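Local atomic coordinates of aac(6')-Ii (Enterococcus faecium, PDB entry 1N71), a protein that binds coenzyme A and, as an aminoglycoside 6'-N-acetyltransferase of the GNAT superfamily, probably acetylates aminoglycoside antibiotics and so confers resistance to them. Residues A[90-95]-A[148-153]; A[46-51]-A[96-101]. All blocks are in the same frame, centred on the assembly; numbering follows the deposited sequence.

Interaction 1: A[90-95]-A[148-153]; sequences RLVNYL and EKLGYK. With COA (coenzyme A), chain E.
Val-92, on helix 87-101, meets Leu-150 tip to tip, and the contact can be followed outward from its CB. That atom lies 3.5 Å from Leu-150 CD1, and both methyls of the valine also bear on this leucine carbon, so CD1 sits over the fork of the isopropyl group. The two branches then part company. CG2, beside the backbone N, meets only Leu-150 across the contact, whereas CG1, anti to the backbone N (chi1 171°), also extends to the phenolic end of Tyr-152. There Val-92 CG1 is 3.8 Å from Tyr-152 OH and 4.0 Å from Tyr-152 CE1, an oblique approach to the ring. The hydroxyl itself has a polar partner, the carboxylate of Glu-96 one turn further along the same helix.

The chain reaches these positions by leaving helix 144-149 through a Schellman motif. Gly-151, with its positive phi of 96°, is the C' residue, and its N bonds to Glu-148 O at 2.9 Å. Leu-150 and Tyr-152, flanking the glycine, both turn toward helix 87-101, and the backbone then enters strand 153-158.

Just before the turn, Lys-149 extends to coenzyme A: Lys-149 NZ donates to the 3'-phosphate oxygen O8A of COA at 2.8 Å and to the ester oxygen O3B of COA at 3.2 Å. The nearly straight lysine chain also lays its CD and CE alongside these oxygens. Across the two protein segments the contact is made by van der Waals packing, without a hydrogen bond, the polar hydroxyl turning to Glu-96. Its chemistry therefore implies that close methyl packing joins helix 87-101 to the turn that follows helix 144-149, while the ammonium group of Lys-149 probably offsets part of the negative charge of the 3'-phosphate.

Interaction 2: A[46-51]-A[96-101]; sequences IAVAAV and EKEVAS
Ile-46, at the start of strand 46-52, crosses the side chain of Glu-98 obliquely and that of Val-99 at about a right angle, so its gamma methyl meets Glu-98 while its CD1 end sits between Glu-98 and Val-99 of helix 87-101. The gamma methyl comes against the aliphatic base of the glutamate, with Ile-46 CG2 3.8 Å from Glu-98 CB. The longer branch runs on to Val-99: CG1 lies beside the backbone N and the chain is extended beyond it (chi2 169°), which brings Ile-46 CD1 to 3.6 Å from Val-99 CG2. The same CD1 also lies 3.8 Å from Glu-98 C, against the helix backbone itself.

Glu-98 is bent at chi2 (-79°). Its methylenes serve the apolar contact, CG reaching Val-48 CG2 at 4.3 Å, and its carboxylate comes close to that of Glu-5 on the adjoining strand 2-5, a pairing of like charges that may raise the affinity of one of them for a proton. Nearer the helix end, Ser-101 OG donates to Glu-98 O at 2.6 Å.

The axes of segments 46-51 and 96-101 approach to 9.5 Å, with their N-to-C directions 155° apart. Ile-46 and Val-48, alternate residues of the strand, present one face of the sheet to the helix; this is the helix-on-sheet layering of the GNAT fold, whose central mixed sheet is packed here against helix 87-101.

In the fold
Both contacts use helix 87-101: interaction 1 joins its middle to the turn after helix 144-149, and interaction 2 lays its last turns on strand 46-52. Their centres are 11 Å apart, and they meet directly where Leu-95 CD1 touches Ile-46 CG2 at 3.8 Å and where Tyr-152 OH lies 2.8 Å from Glu-96 OE2, a probable hydrogen bond. Coenzyme A lies by interaction 1, where Lys-149 binds it and Gly-88 and Thr-89, also bonded to it, precede segment 90-95. Interaction 2 is more remote, the Val-48 side chain being about 13 Å from the cofactor. The same helix thus faces the cofactor near its start and the sheet along its length.

Interaction 1: A[90-95]-A[148-153]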
# COMPACT_ATOMS: atom_id res chain seq x y z
N ARG A 90 -23.45 3.83 3.46
CA ARG A 90 -24.01 3.79 2.12
C ARG A 90 -22.93 3.98 1.05
O ARG A 90 -22.99 3.36 -0.01
CB ARG A 90 -25.11 4.85 2.01
CG ARG A 90 -26.23 4.59 3.01
CD ARG A 90 -27.19 5.75 3.10
NE ARG A 90 -27.89 5.96 1.84
CZ ARG A 90 -28.70 6.99 1.61
NH1 ARG A 90 -28.90 7.90 2.55
NH2 ARG A 90 -29.31 7.10 0.43
N LEU A 91 -21.94 4.81 1.34
CA LEU A 91 -20.85 5.02 0.38
C LEU A 91 -19.99 3.76 0.25
O LEU A 91 -19.63 3.36 -0.86
CB LEU A 91 -19.95 6.19 0.82
CG LEU A 91 -20.50 7.61 0.65
CD1 LEU A 91 -19.53 8.62 1.25
CD2 LEU A 91 -20.74 7.89 -0.83
N VAL A 92 -19.66 3.14 1.37
CA VAL A 92 -18.85 1.93 1.33
C VAL A 92 -19.58 0.81 0.61
O VAL A 92 -19.00 0.13 -0.23
CB VAL A 92 -18.46 1.49 2.75
CG1 VAL A 92 -17.81 0.11 2.71
CG2 VAL A 92 -17.50 2.51 3.34
N ASN A 93 -20.86 0.61 0.92
CA ASN A 93 -21.62 -0.44 0.27
C ASN A 93 -21.75 -0.20 -1.23
O ASN A 93 -21.72 -1.15 -2.02
CB ASN A 93 -23.01 -0.56 0.91
CG ASN A 93 -22.95 -1.14 2.31
OD1 ASN A 93 -22.19 -2.07 2.57
ND2 ASN A 93 -23.77 -0.61 3.20
N TYR A 94 -21.87 1.06 -1.64
CA TYR A 94 -21.99 1.37 -3.06
C TYR A 94 -20.64 1.10 -3.72
O TYR A 94 -20.57 0.57 -4.83
CB TYR A 94 -22.41 2.83 -3.26
CG TYR A 94 -22.88 3.15 -4.66
CD1 TYR A 94 -21.98 3.34 -5.71
CD2 TYR A 94 -24.25 3.26 -4.95
CE1 TYR A 94 -22.42 3.63 -7.00
CE2 TYR A 94 -24.70 3.55 -6.23
CZ TYR A 94 -23.78 3.74 -7.25
OH TYR A 94 -24.21 4.03 -8.52
N LEU A 95 -19.56 1.47 -3.04
CA LEU A 95 -18.23 1.23 -3.59
C LEU A 95 -18.04 -0.27 -3.82
O LEU A 95 -17.57 -0.69 -4.87
CB LEU A 95 -17.16 1.75 -2.63
CG LEU A 95 -15.72 1.40 -3.02
CD1 LEU A 95 -15.33 2.13 -4.30
CD2 LEU A 95 -14.78 1.78 -1.90
N GLU A 148 -14.74 -2.09 10.71
CA GLU A 148 -15.02 -3.41 11.26
C GLU A 148 -16.51 -3.71 11.17
O GLU A 148 -16.91 -4.81 10.80
CB GLU A 148 -14.61 -3.50 12.73
CG GLU A 148 -13.12 -3.45 12.96
CD GLU A 148 -12.73 -4.11 14.27
OE1 GLU A 148 -13.43 -3.89 15.28
OE2 GLU A 148 -11.71 -4.83 14.29
N LYS A 149 -17.34 -2.73 11.50
CA LYS A 149 -18.78 -2.92 11.44
C LYS A 149 -19.29 -3.15 10.03
O LYS A 149 -20.39 -3.67 9.84
CB LYS A 149 -19.50 -1.73 12.10
CG LYS A 149 -19.26 -1.67 13.60
CD LYS A 149 -20.14 -0.65 14.29
CE LYS A 149 -19.94 -0.68 15.80
NZ LYS A 149 -20.83 0.30 16.48
N LEU A 150 -18.48 -2.79 9.03
CA LEU A 150 -18.87 -3.00 7.64
C LEU A 150 -18.27 -4.29 7.09
O LEU A 150 -18.31 -4.55 5.89
CB LEU A 150 -18.45 -1.82 6.77
CG LEU A 150 -19.19 -0.52 7.11
CD1 LEU A 150 -18.81 0.57 6.13
CD2 LEU A 150 -20.69 -0.77 7.09
N GLY A 151 -17.70 -5.10 7.98
CA GLY A 151 -17.14 -6.37 7.55
C GLY A 151 -15.65 -6.41 7.26
O GLY A 151 -15.14 -7.45 6.84
N TYR A 152 -14.96 -5.30 7.47
CA TYR A 152 -13.52 -5.27 7.23
C TYR A 152 -12.81 -5.80 8.46
O TYR A 152 -13.31 -5.68 9.58
CB TYR A 152 -13.03 -3.86 6.91
CG TYR A 152 -13.53 -3.35 5.57
CD1 TYR A 152 -14.88 -3.09 5.36
CD2 TYR A 152 -12.66 -3.22 4.48
CE1 TYR A 152 -15.36 -2.71 4.10
CE2 TYR A 152 -13.13 -2.85 3.22
CZ TYR A 152 -14.48 -2.60 3.04
OH TYR A 152 -14.96 -2.28 1.79
N LYS A 153 -11.64 -6.39 8.25
CA LYS A 153 -10.86 -6.95 9.34
C LYS A 153 -9.45 -6.39 9.33
O LYS A 153 -8.90 -6.13 8.27
CB LYS A 153 -10.82 -8.48 9.18
CG LYS A 153 -9.70 -9.21 9.90
CD LYS A 153 -9.77 -10.71 9.62
CE LYS A 153 -8.70 -11.48 10.38
NZ LYS A 153 -8.93 -12.96 10.35
N1A COA E . -15.55 5.04 15.75
C2A COA E . -16.37 4.01 16.03
N3A COA E . -17.51 3.65 15.40
C4A COA E . -17.78 4.50 14.35
C5A COA E . -17.05 5.59 13.94
C6A COA E . -15.86 5.86 14.69
N6A COA E . -15.05 6.89 14.41
N7A COA E . -17.63 6.21 12.84
C8A COA E . -18.70 5.49 12.62
N9A COA E . -18.86 4.44 13.50
C1B COA E . -19.94 3.45 13.54
C2B COA E . -21.30 4.05 13.90
O2B COA E . -21.44 4.09 15.33
C3B COA E . -22.34 3.10 13.33
O3B COA E . -22.42 1.95 14.20
P3B COA E . -23.85 1.44 14.76
O7A COA E . -24.40 2.61 15.48
O8A COA E . -23.48 0.30 15.63
O9A COA E . -24.60 1.06 13.54
C4B COA E . -21.64 2.65 12.03
O4B COA E . -20.25 2.84 12.29
C5B COA E . -22.09 3.40 10.77
O5B COA E . -21.63 4.75 10.80
P1A COA E . -22.03 5.82 9.65
O1A COA E . -23.06 6.73 10.19
O2A COA E . -22.27 5.10 8.38
O3A COA E . -20.64 6.62 9.52
P2A COA E . -20.41 8.12 8.98
O4A COA E . -20.26 9.01 10.15
O5A COA E . -21.39 8.44 7.92
O6A COA E . -18.97 7.97 8.29
CBP COA E . -16.57 8.05 8.70
CCP COA E . -17.88 7.32 8.97
CDP COA E . -15.47 7.38 9.54
CEP COA E . -16.23 7.93 7.19
CAP COA E . -16.76 9.57 9.12
OAP COA E . -17.03 9.72 10.52
C9P COA E . -15.59 10.47 8.66
O9P COA E . -15.72 11.19 7.65
N8P COA E . -14.47 10.42 9.39
C7P COA E . -13.26 11.18 9.13
C6P COA E . -12.44 10.61 7.97
C5P COA E . -11.60 9.41 8.35
O5P COA E . -10.85 9.45 9.34
N4P COA E . -11.72 8.33 7.56
C3P COA E . -11.00 7.07 7.74
C2P COA E . -10.25 6.65 6.48
S1P COA E . -8.57 6.09 6.80

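Interaction 2: A[46-51]-A[96-101]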
# COMPACT_ATOMS: atom_id res chain seq x y z
N ILE A 46 -12.69 4.33 -9.21
CA ILE A 46 -14.11 4.41 -8.98
C ILE A 46 -14.29 5.66 -8.11
O ILE A 46 -13.49 5.91 -7.21
CB ILE A 46 -14.63 3.16 -8.25
CG1 ILE A 46 -14.54 1.96 -9.20
CG2 ILE A 46 -16.07 3.35 -7.79
CD1 ILE A 46 -14.77 0.62 -8.54
N ALA A 47 -15.31 6.45 -8.43
CA ALA A 47 -15.61 7.68 -7.71
C ALA A 47 -17.11 7.75 -7.44
O ALA A 47 -17.92 7.89 -8.36
CB ALA A 47 -15.17 8.88 -8.53
N VAL A 48 -17.48 7.64 -6.17
CA VAL A 48 -18.88 7.67 -5.76
C VAL A 48 -19.16 8.86 -4.86
O VAL A 48 -18.41 9.13 -3.92
CB VAL A 48 -19.25 6.36 -5.03
CG1 VAL A 48 -20.69 6.41 -4.55
CG2 VAL A 48 -19.03 5.18 -5.96
N ALA A 49 -20.26 9.55 -5.12
CA ALA A 49 -20.61 10.72 -4.33
C ALA A 49 -21.93 10.59 -3.59
O ALA A 49 -22.81 9.81 -3.97
CB ALA A 49 -20.64 11.95 -5.21
N ALA A 50 -22.04 11.36 -2.52
CA ALA A 50 -23.24 11.41 -1.70
C ALA A 50 -23.69 12.85 -1.85
O ALA A 50 -22.99 13.77 -1.43
CB ALA A 50 -22.91 11.10 -0.26
N VAL A 51 -24.85 13.06 -2.46
CA VAL A 51 -25.36 14.41 -2.67
C VAL A 51 -26.75 14.63 -2.08
O VAL A 51 -27.66 13.83 -2.29
CB VAL A 51 -25.40 14.75 -4.17
CG1 VAL A 51 -25.92 16.17 -4.36
CG2 VAL A 51 -24.01 14.61 -4.76
N GLU A 96 -18.41 -1.06 -2.82
CA GLU A 96 -18.26 -2.51 -2.92
C GLU A 96 -18.99 -3.09 -4.13
O GLU A 96 -18.47 -3.97 -4.81
CB GLU A 96 -18.70 -3.17 -1.62
CG GLU A 96 -17.68 -2.95 -0.50
CD GLU A 96 -18.08 -3.58 0.82
OE1 GLU A 96 -18.79 -4.60 0.81
OE2 GLU A 96 -17.65 -3.06 1.88
N LYS A 97 -20.19 -2.58 -4.41
CA LYS A 97 -20.94 -3.06 -5.57
C LYS A 97 -20.20 -2.71 -6.86
O LYS A 97 -20.09 -3.54 -7.77
CB LYS A 97 -22.34 -2.43 -5.59
N GLU A 98 -19.66 -1.49 -6.93
CA GLU A 98 -18.93 -1.03 -8.11
C GLU A 98 -17.65 -1.84 -8.35
O GLU A 98 -17.35 -2.22 -9.48
CB GLU A 98 -18.55 0.45 -7.97
CG GLU A 98 -19.72 1.43 -8.00
CD GLU A 98 -20.23 1.70 -9.41
OE1 GLU A 98 -19.39 1.98 -10.29
OE2 GLU A 98 -21.46 1.65 -9.63
N VAL A 99 -16.90 -2.09 -7.28
CA VAL A 99 -15.66 -2.85 -7.40
C VAL A 99 -15.98 -4.27 -7.88
O VAL A 99 -15.35 -4.79 -8.80
CB VAL A 99 -14.91 -2.93 -6.05
CG1 VAL A 99 -13.71 -3.86 -6.17
CG2 VAL A 99 -14.46 -1.53 -5.64
N ALA A 100 -16.97 -4.89 -7.26
CA ALA A 100 -17.36 -6.24 -7.63
C ALA A 100 -17.71 -6.33 -9.11
O ALA A 100 -17.31 -7.27 -9.79
CB ALA A 100 -18.55 -6.70 -6.80
N SER A 101 -18.45 -5.34 -9.60
CA SER A 101 -18.88 -5.33 -11.00
C SER A 101 -17.72 -5.26 -11.98
O SER A 101 -17.89 -5.54 -13.17
CB SER A 101 -19.85 -4.16 -11.26
OG SER A 101 -19.19 -2.91 -11.20